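PDB 3D8K: protein phosphatase 2C from Toxoplasma gondii, which probably removes phosphate from phosphoserine and phosphothreonine side chains of proteins, as a manganese-dependent phosphatase of the PP2C family. Local coordinates for residues T295-D298 / A299-M303; N306-R309 / R310-K314; M153-R156 / R157-R160. All coordinates share one frame; numbering follows the deposited sequence.

Contact 1 of 3, residues T295-D298 / A299-M303; sequences TVLD and AAKAM
D298 O accepts a hydrogen bond from A302 N at 2.8 Å, and A302 CB and K301 CB lie beside the same carbonyl oxygen. The i to i+4 pattern recurs in A299 N on T295 O at 2.9 Å and in K301 N on L297 O at 3.1 Å, the latter nearly straight (173° at the hydrogen). T295, at the N-cap position, makes no side-chain capping bond; its carbonyl takes A299 N. One turn apart on the helix, L297 and K301 meet through their side chains. With CG anti to the backbone N (chi1 169°), L297 carries CD1 to 4.1 Å from K301 CE, and the extended lysine chain runs obliquely past the leucine. K301 NZ lies 5.0 Å from D298 OD2, not in contact, though the opposite charges may attract weakly. This is the opening of helix 296-309, laid on the eight-stranded antiparallel sheet: V296 and M303 pack on V320 of strand 316-322, A300 on L354 of strand 349-356, and A300 O is hydrogen-bonded to the hydroxyl OG1 of T318.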
ATOM      1  N   THR C 295     -21.836 -18.272 -17.940  1.00 46.28           N
ATOM      2  CA  THR C 295     -22.910 -19.189 -17.575  1.00 41.37           C
ATOM      3  C   THR C 295     -22.233 -20.255 -16.711  1.00 37.99           C
ATOM      4  O   THR C 295     -22.736 -21.363 -16.513  1.00 36.76           O
ATOM      5  CB  THR C 295     -23.576 -19.818 -18.846  1.00 42.17           C
ATOM      6  OG1 THR C 295     -24.573 -20.773 -18.455  1.00 43.72           O
ATOM      7  CG2 THR C 295     -22.547 -20.496 -19.720  1.00 40.99           C
ATOM      8  N   VAL C 296     -21.075 -19.867 -16.187  1.00 33.75           N
ATOM      9  CA  VAL C 296     -20.240 -20.703 -15.344  1.00 28.93           C
ATOM     10  C   VAL C 296     -21.004 -21.323 -14.176  1.00 27.69           C
ATOM     11  O   VAL C 296     -21.067 -22.539 -14.056  1.00 26.99           O
ATOM     12  CB  VAL C 296     -19.042 -19.875 -14.819  1.00 27.52           C
ATOM     13  CG1 VAL C 296     -18.034 -20.766 -14.130  1.00 25.96           C
ATOM     14  CG2 VAL C 296     -18.387 -19.133 -15.976  1.00 26.69           C
ATOM     15  N   LEU C 297     -21.599 -20.498 -13.321  1.00 25.55           N
ATOM     16  CA  LEU C 297     -22.328 -21.029 -12.179  1.00 24.39           C
ATOM     17  C   LEU C 297     -23.319 -22.117 -12.544  1.00 25.47           C
ATOM     18  O   LEU C 297     -23.374 -23.161 -11.899  1.00 24.77           O
ATOM     19  CB  LEU C 297     -23.053 -19.912 -11.439  1.00 23.75           C
ATOM     20  CG  LEU C 297     -24.067 -20.337 -10.370  1.00 23.75           C
ATOM     21  CD1 LEU C 297     -23.460 -21.365  -9.432  1.00 23.20           C
ATOM     22  CD2 LEU C 297     -24.528 -19.102  -9.597  1.00 22.94           C
ATOM     23  N   ASP C 298     -24.109 -21.880 -13.580  1.00 27.06           N
ATOM     24  CA  ASP C 298     -25.088 -22.874 -13.976  1.00 27.81           C
ATOM     25  C   ASP C 298     -24.373 -24.101 -14.518  1.00 26.68           C
ATOM     26  O   ASP C 298     -24.837 -25.231 -14.352  1.00 25.36           O
ATOM     27  CB  ASP C 298     -26.042 -22.283 -15.016  1.00 30.55           C
ATOM     28  CG  ASP C 298     -26.729 -21.026 -14.516  1.00 34.38           C
ATOM     29  OD1 ASP C 298     -26.036 -19.992 -14.384  1.00 35.98           O
ATOM     30  OD2 ASP C 298     -27.951 -21.072 -14.243  1.00 35.87           O
ATOM     31  N   ALA C 299     -23.227 -23.861 -15.148  1.00 26.03           N
ATOM     32  CA  ALA C 299     -22.408 -24.924 -15.724  1.00 24.66           C
ATOM     33  C   ALA C 299     -22.097 -25.955 -14.663  1.00 23.42           C
ATOM     34  O   ALA C 299     -22.355 -27.142 -14.844  1.00 24.69           O
ATOM     35  CB  ALA C 299     -21.113 -24.346 -16.281  1.00 25.87           C
ATOM     36  N   ALA C 300     -21.538 -25.499 -13.552  1.00 20.81           N
ATOM     37  CA  ALA C 300     -21.214 -26.404 -12.473  1.00 20.15           C
ATOM     38  C   ALA C 300     -22.494 -27.065 -11.959  1.00 20.50           C
ATOM     39  O   ALA C 300     -22.558 -28.288 -11.855  1.00 20.52           O
ATOM     40  CB  ALA C 300     -20.520 -25.649 -11.351  1.00 20.62           C
ATOM     41  N   LYS C 301     -23.508 -26.253 -11.654  1.00 20.43           N
ATOM     42  CA  LYS C 301     -24.783 -26.754 -11.153  1.00 20.57           C
ATOM     43  C   LYS C 301     -25.315 -27.922 -11.951  1.00 22.00           C
ATOM     44  O   LYS C 301     -25.758 -28.917 -11.382  1.00 20.69           O
ATOM     45  CB  LYS C 301     -25.838 -25.659 -11.164  1.00 21.97           C
ATOM     46  CG  LYS C 301     -25.940 -24.815  -9.902  1.00 24.58           C
ATOM     47  CD  LYS C 301     -27.081 -23.815 -10.065  1.00 27.25           C
ATOM     48  CE  LYS C 301     -27.214 -22.864  -8.902  1.00 29.10           C
ATOM     49  NZ  LYS C 301     -28.159 -21.763  -9.248  1.00 32.74           N
ATOM     50  N   ALA C 302     -25.282 -27.796 -13.271  1.00 24.63           N
ATOM     51  CA  ALA C 302     -25.792 -28.850 -14.138  1.00 28.34           C
ATOM     52  C   ALA C 302     -25.095 -30.184 -13.859  1.00 30.98           C
ATOM     53  O   ALA C 302     -25.743 -31.232 -13.736  1.00 31.35           O
ATOM     54  CB  ALA C 302     -25.617 -28.452 -15.582  1.00 28.15           C
HETATM   55  N   MSE C 303     -23.775 -30.141 -13.751  1.00 32.86           N
HETATM   56  CA  MSE C 303     -23.008 -31.344 -13.463  1.00 35.92           C
HETATM   57  C   MSE C 303     -23.511 -32.071 -12.210  1.00 35.02           C
HETATM   58  O   MSE C 303     -23.544 -33.308 -12.170  1.00 32.57           O
HETATM   59  CB  MSE C 303     -21.540 -30.984 -13.295  1.00 39.89           C
HETATM   60  CG  MSE C 303     -20.889 -30.671 -14.597  1.00 47.91           C
HETATM   61 SE   MSE C 303     -19.267 -29.730 -14.299  1.00 60.67          SE
HETATM   62  CE  MSE C 303     -18.219 -31.221 -13.560  1.00 55.53           C
TER

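Contact 2 of 3, residues N306-R309 / R310-K314; sequences NAKR and RKVTK
R310 folds its guanidinium back over A307, one face of the group set against A307 CA, with NH2 3.5 Å from that atom and 3.6 Å from A307 CB. Two torsions bring it there: CG lies beside the backbone N (chi1 -71°), and the chain then bends at chi3 (-72°), turning the flat end back along the last turn of the helix. The arginine's CB and CG pass N306 O, the carbonyl that also accepts a hydrogen bond from R310 N at 2.6 Å. This bond, with its donor tilted from the carbonyl plane, closes the C-terminal turn of the helix; R310 is the first residue to leave helical geometry, and the chain beyond it is extended. A second, purely apolar contact follows. V312 CG1 reaches back to K308, lying 3.4 Å from K308 CD and 3.8 Å from K308 CB; the two side chains cross at a slant, the bent lysine presenting its CG and CD to the methyl. Outside the two segments, R310 packs on H275 and F276, and its NH2 makes a weak hydrogen bond with A272 O. The contact thus forms the surface corner where helix 296-309 ends and turns into the link to strand 316-322, with N306 leaning on Y289 and K314 in a long, weak ion pair with D55 of strand 48-55.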
ATOM      1  N   ASN C 306     -27.183 -33.427 -12.964  1.00 28.76           N
ATOM      2  CA  ASN C 306     -27.032 -34.523 -13.907  1.00 29.34           C
ATOM      3  C   ASN C 306     -26.439 -35.779 -13.279  1.00 30.78           C
ATOM      4  O   ASN C 306     -26.876 -36.892 -13.572  1.00 29.54           O
ATOM      5  CB  ASN C 306     -26.168 -34.074 -15.079  1.00 28.70           C
ATOM      6  CG  ASN C 306     -26.821 -32.988 -15.912  1.00 28.68           C
ATOM      7  OD1 ASN C 306     -26.152 -32.325 -16.700  1.00 30.80           O
ATOM      8  ND2 ASN C 306     -28.125 -32.806 -15.752  1.00 25.97           N
ATOM      9  N   ALA C 307     -25.431 -35.606 -12.428  1.00 33.29           N
ATOM     10  CA  ALA C 307     -24.806 -36.749 -11.768  1.00 36.03           C
ATOM     11  C   ALA C 307     -25.848 -37.308 -10.830  1.00 38.25           C
ATOM     12  O   ALA C 307     -25.834 -38.484 -10.483  1.00 39.12           O
ATOM     13  CB  ALA C 307     -23.577 -36.316 -10.985  1.00 34.96           C
ATOM     14  N   LYS C 308     -26.757 -36.441 -10.415  1.00 41.14           N
ATOM     15  CA  LYS C 308     -27.833 -36.841  -9.533  1.00 43.44           C
ATOM     16  C   LYS C 308     -28.909 -37.424 -10.454  1.00 44.49           C
ATOM     17  O   LYS C 308     -29.747 -38.211 -10.026  1.00 43.15           O
ATOM     18  CB  LYS C 308     -28.350 -35.615  -8.772  1.00 45.22           C
ATOM     19  CG  LYS C 308     -28.820 -35.875  -7.343  1.00 48.17           C
ATOM     20  CD  LYS C 308     -30.022 -36.827  -7.306  1.00 51.32           C
ATOM     21  CE  LYS C 308     -30.605 -36.952  -5.904  1.00 51.75           C
ATOM     22  NZ  LYS C 308     -31.062 -35.628  -5.375  1.00 53.52           N
ATOM     23  N   ARG C 309     -28.857 -37.041 -11.731  1.00 46.86           N
ATOM     24  CA  ARG C 309     -29.813 -37.519 -12.728  1.00 49.32           C
ATOM     25  C   ARG C 309     -29.425 -38.940 -13.062  1.00 49.83           C
ATOM     26  O   ARG C 309     -30.277 -39.794 -13.304  1.00 50.03           O
ATOM     27  CB  ARG C 309     -29.764 -36.660 -13.987  1.00 51.90           C
ATOM     28  CG  ARG C 309     -30.923 -36.916 -14.936  1.00 54.70           C
ATOM     29  CD  ARG C 309     -31.683 -35.627 -15.206  1.00 56.59           C
ATOM     30  NE  ARG C 309     -30.894 -34.692 -16.004  1.00 58.52           N
ATOM     31  CZ  ARG C 309     -31.215 -33.417 -16.203  1.00 59.87           C
ATOM     32  NH1 ARG C 309     -32.313 -32.906 -15.656  1.00 59.28           N
ATOM     33  NH2 ARG C 309     -30.440 -32.653 -16.960  1.00 60.96           N
ATOM     34  N   ARG C 310     -28.119 -39.175 -13.117  1.00 50.55           N
ATOM     35  CA  ARG C 310     -27.611 -40.520 -13.328  1.00 51.48           C
ATOM     36  C   ARG C 310     -27.643 -40.943 -11.860  1.00 53.82           C
ATOM     37  O   ARG C 310     -27.931 -40.112 -10.998  1.00 54.78           O
ATOM     38  CB  ARG C 310     -26.178 -40.486 -13.884  1.00 48.74           C
ATOM     39  CG  ARG C 310     -26.093 -40.015 -15.335  1.00 44.78           C
ATOM     40  CD  ARG C 310     -24.665 -39.949 -15.883  1.00 41.69           C
ATOM     41  NE  ARG C 310     -23.893 -38.849 -15.318  1.00 38.24           N
ATOM     42  CZ  ARG C 310     -22.950 -39.000 -14.398  1.00 36.07           C
ATOM     43  NH1 ARG C 310     -22.655 -40.205 -13.945  1.00 36.60           N
ATOM     44  NH2 ARG C 310     -22.317 -37.947 -13.916  1.00 34.31           N
ATOM     45  N   LYS C 311     -27.379 -42.195 -11.536  1.00 55.75           N
ATOM     46  CA  LYS C 311     -27.449 -42.538 -10.127  1.00 58.23           C
ATOM     47  C   LYS C 311     -26.361 -41.878  -9.284  1.00 59.27           C
ATOM     48  O   LYS C 311     -25.221 -41.708  -9.720  1.00 59.10           O
ATOM     49  CB  LYS C 311     -27.411 -44.052  -9.943  1.00 59.31           C
ATOM     50  CG  LYS C 311     -28.783 -44.657  -9.681  1.00 60.03           C
ATOM     51  CD  LYS C 311     -29.337 -44.218  -8.332  1.00 59.72           C
ATOM     52  CE  LYS C 311     -30.634 -44.938  -8.017  1.00 59.38           C
ATOM     53  NZ  LYS C 311     -31.678 -44.620  -9.020  1.00 58.06           N
ATOM     54  N   VAL C 312     -26.739 -41.475  -8.076  1.00 60.48           N
ATOM     55  CA  VAL C 312     -25.800 -40.869  -7.148  1.00 61.63           C
ATOM     56  C   VAL C 312     -25.433 -42.010  -6.216  1.00 62.08           C
ATOM     57  O   VAL C 312     -26.298 -42.769  -5.778  1.00 63.13           O
ATOM     58  CB  VAL C 312     -26.446 -39.723  -6.318  1.00 62.80           C
ATOM     59  CG1 VAL C 312     -27.456 -38.981  -7.162  1.00 63.63           C
ATOM     60  CG2 VAL C 312     -27.093 -40.270  -5.043  1.00 63.80           C
ATOM     61  N   THR C 313     -24.152 -42.151  -5.932  1.00 61.53           N
ATOM     62  CA  THR C 313     -23.710 -43.209  -5.053  1.00 60.83           C
ATOM     63  C   THR C 313     -22.908 -42.519  -3.967  1.00 60.29           C
ATOM     64  O   THR C 313     -23.384 -42.344  -2.846  1.00 62.19           O
ATOM     65  CB  THR C 313     -22.833 -44.226  -5.824  1.00 60.68           C
ATOM     66  OG1 THR C 313     -23.565 -44.723  -6.952  1.00 60.90           O
ATOM     67  CG2 THR C 313     -22.451 -45.396  -4.935  1.00 60.38           C
ATOM     68  N   LYS C 314     -21.694 -42.112  -4.316  1.00 57.94           N
ATOM     69  CA  LYS C 314     -20.813 -41.418  -3.393  1.00 55.84           C
ATOM     70  C   LYS C 314     -21.334 -39.979  -3.336  1.00 53.87           C
ATOM     71  O   LYS C 314     -22.490 -39.720  -3.683  1.00 53.91           O
ATOM     72  CB  LYS C 314     -19.398 -41.461  -3.958  1.00 56.88           C
ATOM     73  CG  LYS C 314     -18.260 -41.344  -2.947  1.00 58.12           C
ATOM     74  CD  LYS C 314     -16.951 -41.786  -3.600  1.00 57.53           C
ATOM     75  CE  LYS C 314     -15.762 -41.685  -2.661  1.00 56.78           C
ATOM     76  NZ  LYS C 314     -14.507 -42.192  -3.305  1.00 53.33           N
TER

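Contact 3 of 3, residues M153-R156 / R157-R160; sequences MNFR and RDPR
N154 and R157, whose side chains cross at about a right angle, are the first and last residues of a beta turn at the end of strand 150-154; its middle, 155-156, is a 3-10 segment. ND2 of N154 sits 3.1 Å above the guanidinium plane of R157, offset toward its rim, and the amide plane is inclined 43° to that plane: the amide N lies over one face at a slant, two donors in van der Waals contact without a hydrogen bond. With CG between the backbone N and the carbonyl carbon (chi1 61°), the arginine chain runs extended to NE, which passes N154 CB. Behind this pair the backbone holds the turn. R157 N bonds to N154 O at 3.0 Å, its donor well above the carbonyl plane, and D158 N makes a weak bond of 3.2 Å to F155 O, so two turns follow one another. One face of the F155 ring carries M153 CG, 3.6 Å above the ring plane and toward its rim, while F258 meets F155 edge-to-face. Further out, M153 is backbone-bonded to A121 in the neighbouring strand 120-124, and R156 packs on E83 of the second subunit. OD2 of D158 is hydrogen-bonded to Y260 OH, which probably helps to fix the carboxylate; that same oxygen lies 3.5 Å from the selenium (SE) of M153, a selenomethionine.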
HETATM    1  N   MSE C 153       6.761 -25.765 -30.425  1.00 45.74           N
HETATM    2  CA  MSE C 153       5.764 -24.701 -30.513  1.00 47.12           C
HETATM    3  C   MSE C 153       6.326 -23.339 -30.148  1.00 46.27           C
HETATM    4  O   MSE C 153       6.914 -23.168 -29.087  1.00 45.68           O
HETATM    5  CB  MSE C 153       4.589 -25.045 -29.591  1.00 50.59           C
HETATM    6  CG  MSE C 153       3.600 -23.933 -29.353  1.00 56.32           C
HETATM    7 SE   MSE C 153       2.627 -23.409 -30.927  1.00 66.76          SE
HETATM    8  CE  MSE C 153       1.310 -24.819 -30.905  1.00 61.61           C
ATOM      9  N   ASN C 154       6.153 -22.369 -31.040  1.00 45.91           N
ATOM     10  CA  ASN C 154       6.635 -21.016 -30.788  1.00 46.07           C
ATOM     11  C   ASN C 154       5.408 -20.130 -30.654  1.00 46.30           C
ATOM     12  O   ASN C 154       4.847 -19.697 -31.661  1.00 47.20           O
ATOM     13  CB  ASN C 154       7.494 -20.510 -31.946  1.00 46.20           C
ATOM     14  CG  ASN C 154       8.177 -19.193 -31.625  1.00 48.28           C
ATOM     15  OD1 ASN C 154       7.645 -18.381 -30.873  1.00 49.36           O
ATOM     16  ND2 ASN C 154       9.354 -18.968 -32.204  1.00 48.97           N
ATOM     17  N   PHE C 155       4.989 -19.867 -29.419  1.00 45.41           N
ATOM     18  CA  PHE C 155       3.811 -19.046 -29.167  1.00 45.59           C
ATOM     19  C   PHE C 155       3.993 -17.640 -29.681  1.00 46.73           C
ATOM     20  O   PHE C 155       3.025 -16.946 -29.953  1.00 47.56           O
ATOM     21  CB  PHE C 155       3.505 -18.995 -27.673  1.00 45.00           C
ATOM     22  CG  PHE C 155       3.159 -20.329 -27.083  1.00 43.87           C
ATOM     23  CD1 PHE C 155       1.906 -20.889 -27.284  1.00 42.88           C
ATOM     24  CD2 PHE C 155       4.098 -21.036 -26.343  1.00 43.15           C
ATOM     25  CE1 PHE C 155       1.592 -22.133 -26.762  1.00 42.57           C
ATOM     26  CE2 PHE C 155       3.796 -22.281 -25.815  1.00 42.11           C
ATOM     27  CZ  PHE C 155       2.538 -22.832 -26.023  1.00 42.64           C
ATOM     28  N   ARG C 156       5.240 -17.219 -29.811  1.00 48.51           N
ATOM     29  CA  ARG C 156       5.539 -15.883 -30.292  1.00 50.58           C
ATOM     30  C   ARG C 156       5.045 -15.729 -31.730  1.00 50.20           C
ATOM     31  O   ARG C 156       4.705 -14.631 -32.159  1.00 50.47           O
ATOM     32  CB  ARG C 156       7.050 -15.631 -30.212  1.00 53.94           C
ATOM     33  CG  ARG C 156       7.726 -16.274 -28.986  1.00 57.86           C
ATOM     34  CD  ARG C 156       9.146 -15.762 -28.749  1.00 60.34           C
ATOM     35  NE  ARG C 156       9.145 -14.366 -28.309  1.00 63.71           N
ATOM     36  CZ  ARG C 156       8.564 -13.937 -27.191  1.00 65.13           C
ATOM     37  NH1 ARG C 156       7.939 -14.796 -26.394  1.00 65.07           N
ATOM     38  NH2 ARG C 156       8.594 -12.648 -26.873  1.00 66.08           N
ATOM     39  N   ARG C 157       4.999 -16.835 -32.465  1.00 49.81           N
ATOM     40  CA  ARG C 157       4.556 -16.812 -33.853  1.00 50.75           C
ATOM     41  C   ARG C 157       3.287 -17.642 -34.055  1.00 50.51           C
ATOM     42  O   ARG C 157       3.071 -18.241 -35.113  1.00 50.25           O
ATOM     43  CB  ARG C 157       5.679 -17.310 -34.774  1.00 52.70           C
ATOM     44  CG  ARG C 157       6.130 -18.739 -34.513  1.00 55.20           C
ATOM     45  CD  ARG C 157       7.502 -19.027 -35.131  1.00 56.75           C
ATOM     46  NE  ARG C 157       7.911 -20.416 -34.911  1.00 58.70           N
ATOM     47  CZ  ARG C 157       9.160 -20.860 -35.008  1.00 58.40           C
ATOM     48  NH1 ARG C 157      10.148 -20.029 -35.324  1.00 57.77           N
ATOM     49  NH2 ARG C 157       9.424 -22.138 -34.781  1.00 57.25           N
ATOM     50  N   ASP C 158       2.450 -17.659 -33.022  1.00 49.66           N
ATOM     51  CA  ASP C 158       1.180 -18.380 -33.050  1.00 48.46           C
ATOM     52  C   ASP C 158       0.073 -17.326 -33.103  1.00 47.85           C
ATOM     53  O   ASP C 158       0.062 -16.383 -32.310  1.00 47.68           O
ATOM     54  CB  ASP C 158       1.018 -19.232 -31.785  1.00 48.02           C
ATOM     55  CG  ASP C 158      -0.151 -20.201 -31.871  1.00 47.35           C
ATOM     56  OD1 ASP C 158      -1.109 -19.925 -32.630  1.00 47.97           O
ATOM     57  OD2 ASP C 158      -0.117 -21.232 -31.168  1.00 45.00           O
ATOM     58  N   PRO C 159      -0.863 -17.465 -34.051  1.00 47.24           N
ATOM     59  CA  PRO C 159      -1.973 -16.521 -34.201  1.00 45.91           C
ATOM     60  C   PRO C 159      -2.865 -16.536 -32.977  1.00 44.63           C
ATOM     61  O   PRO C 159      -3.079 -15.511 -32.331  1.00 43.27           O
ATOM     62  CB  PRO C 159      -2.695 -17.040 -35.437  1.00 46.94           C
ATOM     63  CG  PRO C 159      -1.591 -17.681 -36.228  1.00 47.23           C
ATOM     64  CD  PRO C 159      -0.853 -18.432 -35.159  1.00 47.65           C
ATOM     65  N   ARG C 160      -3.382 -17.718 -32.675  1.00 44.20           N
ATOM     66  CA  ARG C 160      -4.247 -17.913 -31.527  1.00 44.76           C
ATOM     67  C   ARG C 160      -3.549 -17.382 -30.278  1.00 45.44           C
ATOM     68  O   ARG C 160      -2.396 -17.719 -29.985  1.00 44.07           O
ATOM     69  CB  ARG C 160      -4.545 -19.394 -31.348  1.00 44.39           C
ATOM     70  CG  ARG C 160      -5.012 -20.090 -32.602  1.00 43.89           C
ATOM     71  CD  ARG C 160      -4.651 -21.566 -32.527  1.00 44.91           C
ATOM     72  NE  ARG C 160      -5.778 -22.452 -32.241  1.00 44.25           N
ATOM     73  CZ  ARG C 160      -6.747 -22.204 -31.365  1.00 44.09           C
ATOM     74  NH1 ARG C 160      -6.756 -21.077 -30.670  1.00 43.44           N
ATOM     75  NH2 ARG C 160      -7.706 -23.104 -31.172  1.00 43.91           N
TER

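Overall arrangement
From the N terminus, contact 3 comes first: 153-160 closes a tight turn as the chain leaves the edge strand 150-154 of the small three-stranded sheet, ahead of strand 165-173 in the six-stranded sheet. Much later, contact 1 (295-303) winds up the first turns of helix 296-309 and closes no loop, and contact 2 (306-314) closes off the C-terminal end of that helix and starts the link to strand 316-322. None nests in or crosses another; all three are local and in series. Contacts 1 and 2 share one helix, their centres about 16 Å apart: contact 1 lies against the eight-stranded sheet, contact 2 marks the helix end. Contact 3 stands apart, its centre about 32 Å from that of contact 1.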